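Local coordinates for ORF 37 (Human herpesvirus 8 type M, PDB 3FHD), which is a metal-binding endonuclease and exonuclease that processes branched or non-linear viral DNA intermediates to promote production of packaged, unit-length genomes, at residues 157-167 / 229-240. Numbering follows the deposited sequence.
With SO4 (sulfate ion), chain B.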
# COMPACT_ATOMS: atom_id res chain seq x y z
N TRP A 157 -13.62 3.16 -2.56
CA TRP A 157 -12.35 2.42 -2.32
C TRP A 157 -12.33 1.02 -2.93
O TRP A 157 -11.44 0.71 -3.74
CB TRP A 157 -12.05 2.33 -0.80
CG TRP A 157 -10.64 1.94 -0.46
CD1 TRP A 157 -10.23 0.82 0.20
CD2 TRP A 157 -9.45 2.71 -0.74
NE1 TRP A 157 -8.85 0.83 0.32
CE2 TRP A 157 -8.35 1.98 -0.24
CE3 TRP A 157 -9.21 3.95 -1.37
CZ2 TRP A 157 -7.02 2.45 -0.34
CZ3 TRP A 157 -7.87 4.42 -1.48
CH2 TRP A 157 -6.80 3.65 -0.98
N ASP A 158 -13.29 0.17 -2.53
CA ASP A 158 -13.32 -1.24 -2.95
C ASP A 158 -13.54 -1.34 -4.46
O ASP A 158 -12.84 -2.08 -5.12
CB ASP A 158 -14.39 -2.03 -2.20
CG ASP A 158 -14.04 -2.27 -0.73
OD1 ASP A 158 -12.83 -2.24 -0.38
OD2 ASP A 158 -14.97 -2.50 0.08
N ALA A 159 -14.48 -0.56 -4.99
CA ALA A 159 -14.78 -0.57 -6.42
C ALA A 159 -13.60 -0.18 -7.31
O ALA A 159 -13.32 -0.84 -8.33
CB ALA A 159 -16.01 0.34 -6.72
N LEU A 160 -12.87 0.86 -6.89
CA LEU A 160 -11.74 1.41 -7.63
C LEU A 160 -10.53 0.43 -7.66
O LEU A 160 -9.81 0.31 -8.67
CB LEU A 160 -11.32 2.72 -6.94
CG LEU A 160 -10.09 3.39 -7.55
CD1 LEU A 160 -10.29 3.80 -9.01
CD2 LEU A 160 -9.61 4.62 -6.70
N ARG A 161 -10.34 -0.30 -6.55
CA ARG A 161 -9.27 -1.27 -6.44
C ARG A 161 -9.47 -2.58 -7.25
O ARG A 161 -8.50 -3.32 -7.51
CB ARG A 161 -9.00 -1.56 -4.96
CG ARG A 161 -8.46 -0.32 -4.25
CD ARG A 161 -8.58 -0.50 -2.72
NE ARG A 161 -7.86 -1.70 -2.30
CZ ARG A 161 -6.58 -1.71 -1.93
NH1 ARG A 161 -5.88 -0.59 -1.89
NH2 ARG A 161 -5.99 -2.85 -1.60
N ASP A 162 -10.69 -2.83 -7.66
CA ASP A 162 -10.99 -4.02 -8.48
C ASP A 162 -10.22 -3.95 -9.81
O ASP A 162 -10.04 -2.84 -10.38
CB ASP A 162 -12.49 -4.13 -8.72
CG ASP A 162 -12.83 -5.31 -9.64
OD1 ASP A 162 -12.73 -6.44 -9.14
OD2 ASP A 162 -13.07 -5.12 -10.85
N GLY A 163 -9.70 -5.11 -10.25
CA GLY A 163 -8.99 -5.23 -11.53
C GLY A 163 -7.52 -4.83 -11.46
O GLY A 163 -6.83 -4.80 -12.46
N ILE A 164 -7.06 -4.51 -10.27
CA ILE A 164 -5.72 -4.02 -10.12
C ILE A 164 -4.91 -4.94 -9.22
O ILE A 164 -5.44 -5.37 -8.19
CB ILE A 164 -5.73 -2.59 -9.45
CG1 ILE A 164 -6.42 -1.57 -10.36
CG2 ILE A 164 -4.33 -2.18 -9.07
CD1 ILE A 164 -5.50 -0.81 -11.31
N ILE A 165 -3.64 -5.17 -9.55
CA ILE A 165 -2.74 -5.87 -8.64
C ILE A 165 -2.15 -4.78 -7.72
O ILE A 165 -1.33 -3.97 -8.16
CB ILE A 165 -1.64 -6.61 -9.36
CG1 ILE A 165 -2.21 -7.83 -10.14
CG2 ILE A 165 -0.58 -7.15 -8.33
CD1 ILE A 165 -1.22 -8.42 -11.19
N SER A 166 -2.65 -4.73 -6.48
CA SER A 166 -2.27 -3.72 -5.51
C SER A 166 -1.11 -4.28 -4.70
O SER A 166 -0.81 -5.46 -4.82
CB SER A 166 -3.46 -3.39 -4.61
OG SER A 166 -3.88 -4.57 -3.90
N SER A 167 -0.45 -3.45 -3.87
CA SER A 167 0.69 -3.94 -3.14
C SER A 167 0.43 -5.04 -2.10
O SER A 167 1.30 -5.87 -1.88
CB SER A 167 1.51 -2.77 -2.53
OG SER A 167 0.87 -2.27 -1.36
N PHE A 229 -5.37 6.14 -3.44
CA PHE A 229 -4.93 5.03 -4.23
C PHE A 229 -4.23 5.54 -5.52
O PHE A 229 -4.82 6.28 -6.29
CB PHE A 229 -6.13 4.17 -4.64
CG PHE A 229 -5.72 2.84 -5.20
CD1 PHE A 229 -4.95 1.95 -4.44
CD2 PHE A 229 -6.08 2.48 -6.48
CE1 PHE A 229 -4.56 0.67 -4.97
CE2 PHE A 229 -5.71 1.26 -7.02
CZ PHE A 229 -4.95 0.36 -6.27
N MET A 230 -2.98 5.14 -5.70
CA MET A 230 -2.17 5.58 -6.82
C MET A 230 -2.09 4.49 -7.86
O MET A 230 -1.30 3.55 -7.70
CB MET A 230 -0.76 5.89 -6.32
CG MET A 230 -0.76 7.15 -5.47
SD MET A 230 0.71 7.56 -4.52
CE MET A 230 1.38 5.99 -4.12
N GLN A 231 -2.87 4.62 -8.93
CA GLN A 231 -2.82 3.69 -10.06
C GLN A 231 -1.51 3.98 -10.85
O GLN A 231 -1.03 5.14 -10.86
CB GLN A 231 -4.04 3.93 -10.96
CG GLN A 231 -5.39 3.79 -10.24
CD GLN A 231 -6.56 4.34 -11.07
OE1 GLN A 231 -7.25 3.59 -11.77
NE2 GLN A 231 -6.78 5.66 -10.98
N SER A 232 -0.94 2.97 -11.50
CA SER A 232 0.14 3.19 -12.48
C SER A 232 -0.36 3.90 -13.74
O SER A 232 -1.17 3.35 -14.49
CB SER A 232 0.83 1.86 -12.88
OG SER A 232 1.60 2.07 -14.08
N PRO A 233 0.14 5.13 -14.03
CA PRO A 233 -0.31 5.78 -15.28
C PRO A 233 0.27 5.14 -16.54
O PRO A 233 -0.24 5.37 -17.63
CB PRO A 233 0.19 7.23 -15.12
CG PRO A 233 1.39 7.10 -14.16
CD PRO A 233 1.04 5.98 -13.24
N GLN A 234 1.33 4.35 -16.40
CA GLN A 234 1.99 3.80 -17.58
C GLN A 234 1.35 2.49 -18.04
O GLN A 234 1.35 2.22 -19.22
CB GLN A 234 3.48 3.62 -17.34
CG GLN A 234 4.26 4.95 -17.16
CD GLN A 234 4.22 5.81 -18.42
OE1 GLN A 234 3.15 6.20 -18.90
NE2 GLN A 234 5.39 6.12 -18.95
N ASN A 235 0.75 1.74 -17.11
CA ASN A 235 0.11 0.45 -17.49
C ASN A 235 -1.36 0.26 -17.08
O ASN A 235 -2.10 -0.50 -17.72
CB ASN A 235 0.97 -0.74 -17.04
CG ASN A 235 1.29 -0.70 -15.56
OD1 ASN A 235 0.40 -0.78 -14.72
ND2 ASN A 235 2.58 -0.58 -15.24
N GLY A 236 -1.78 0.93 -16.01
CA GLY A 236 -3.13 0.76 -15.48
C GLY A 236 -3.47 -0.61 -14.89
O GLY A 236 -4.63 -0.88 -14.62
N ILE A 237 -2.46 -1.46 -14.63
CA ILE A 237 -2.70 -2.80 -14.03
C ILE A 237 -2.19 -2.93 -12.60
O ILE A 237 -2.63 -3.80 -11.84
CB ILE A 237 -2.17 -3.96 -14.92
CG1 ILE A 237 -0.64 -4.08 -14.85
CG2 ILE A 237 -2.59 -3.77 -16.35
CD1 ILE A 237 -0.11 -5.40 -15.46
N PHE A 238 -1.28 -2.02 -12.22
CA PHE A 238 -0.74 -1.98 -10.86
C PHE A 238 -1.18 -0.69 -10.13
O PHE A 238 -1.48 0.33 -10.75
CB PHE A 238 0.78 -2.01 -10.81
CG PHE A 238 1.41 -3.23 -11.41
CD1 PHE A 238 1.27 -4.47 -10.79
CD2 PHE A 238 2.23 -3.12 -12.58
CE1 PHE A 238 1.90 -5.62 -11.32
CE2 PHE A 238 2.87 -4.28 -13.12
CZ PHE A 238 2.68 -5.52 -12.50
N GLY A 239 -1.20 -0.76 -8.79
CA GLY A 239 -1.47 0.42 -7.98
C GLY A 239 -1.19 0.13 -6.52
O GLY A 239 -1.20 -1.03 -6.08
N VAL A 240 -0.97 1.19 -5.75
CA VAL A 240 -0.72 1.09 -4.32
C VAL A 240 -1.40 2.23 -3.54
O VAL A 240 -1.74 3.30 -4.11
CB VAL A 240 0.81 1.11 -3.98
CG1 VAL A 240 1.60 0.05 -4.77
CG2 VAL A 240 1.41 2.46 -4.25
S SO4 B . -2.38 -1.52 -1.00
O1 SO4 B . -2.91 -2.78 -1.50
O2 SO4 B . -1.77 -1.75 0.31
O3 SO4 B . -1.39 -1.10 -1.97
O4 SO4 B . -3.42 -0.52 -1.01
O HOH W 1 -7.01 -2.45 -14.19
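Arg161 and Phe229 meet where the helix 157-161 gives way to the strand that follows it. Arg161 CG sits squarely over one face of the Phe229 ring, 4.0 Å from the ring centroid, in a CH-pi contact; a chi1 of -167°, which turns the ring away from its own backbone N, brings that face there. The edge of the same ring is turned toward the face of Trp157, a T-shaped pair with planes at 79°, while Trp157 CZ3 comes within 3.6 Å of Phe229 CB. Ile164 CG2 meets Phe229 CZ at 3.8 Å, in the ring plane.

Beyond CG the Arg161 chain bends at chi3 (58°), bringing the guanidinium edge-on to a sulfate, probably from the crystallisation liquor. Arg161 NH1 donates an almost straight bond to sulfate O4 (2.6 Å) and NH2 a longer one to O1. Ser167 grips the anion through both its OG, 2.6 Å from sulfate O3, and its backbone N; Ser168 and Ser241 add hydroxyl bonds. Ser167 lies close to the magnesium ligand Glu266, so this anion pocket borders the metal site and could plausibly receive a DNA phosphate.

The backbones join in parallel: Ile165 N donates to Ile237 O (2.9 Å), and Gly239 N donates to Ile165 O (3.3 Å). The side chains of Ile165 and Phe238 run alongside each other, Ile165 CB 3.9 Å from Phe238 CD1. Asn235 OD1 takes the N-H of Ile237 in an Asx turn and also that of Phe238, and a water links Gly163 O with Gly236 O.

Strand 238-240 is the middle of a small mixed sheet, parallel to the short, weakly bonded edge strand 165-166 and antiparallel to 230-231. Helix 468-489 packs on Ile165, Ile237 and Phe238, helix 134-147 on Leu160 and Gln231, and helix 394-412 on Met230 and Pro233.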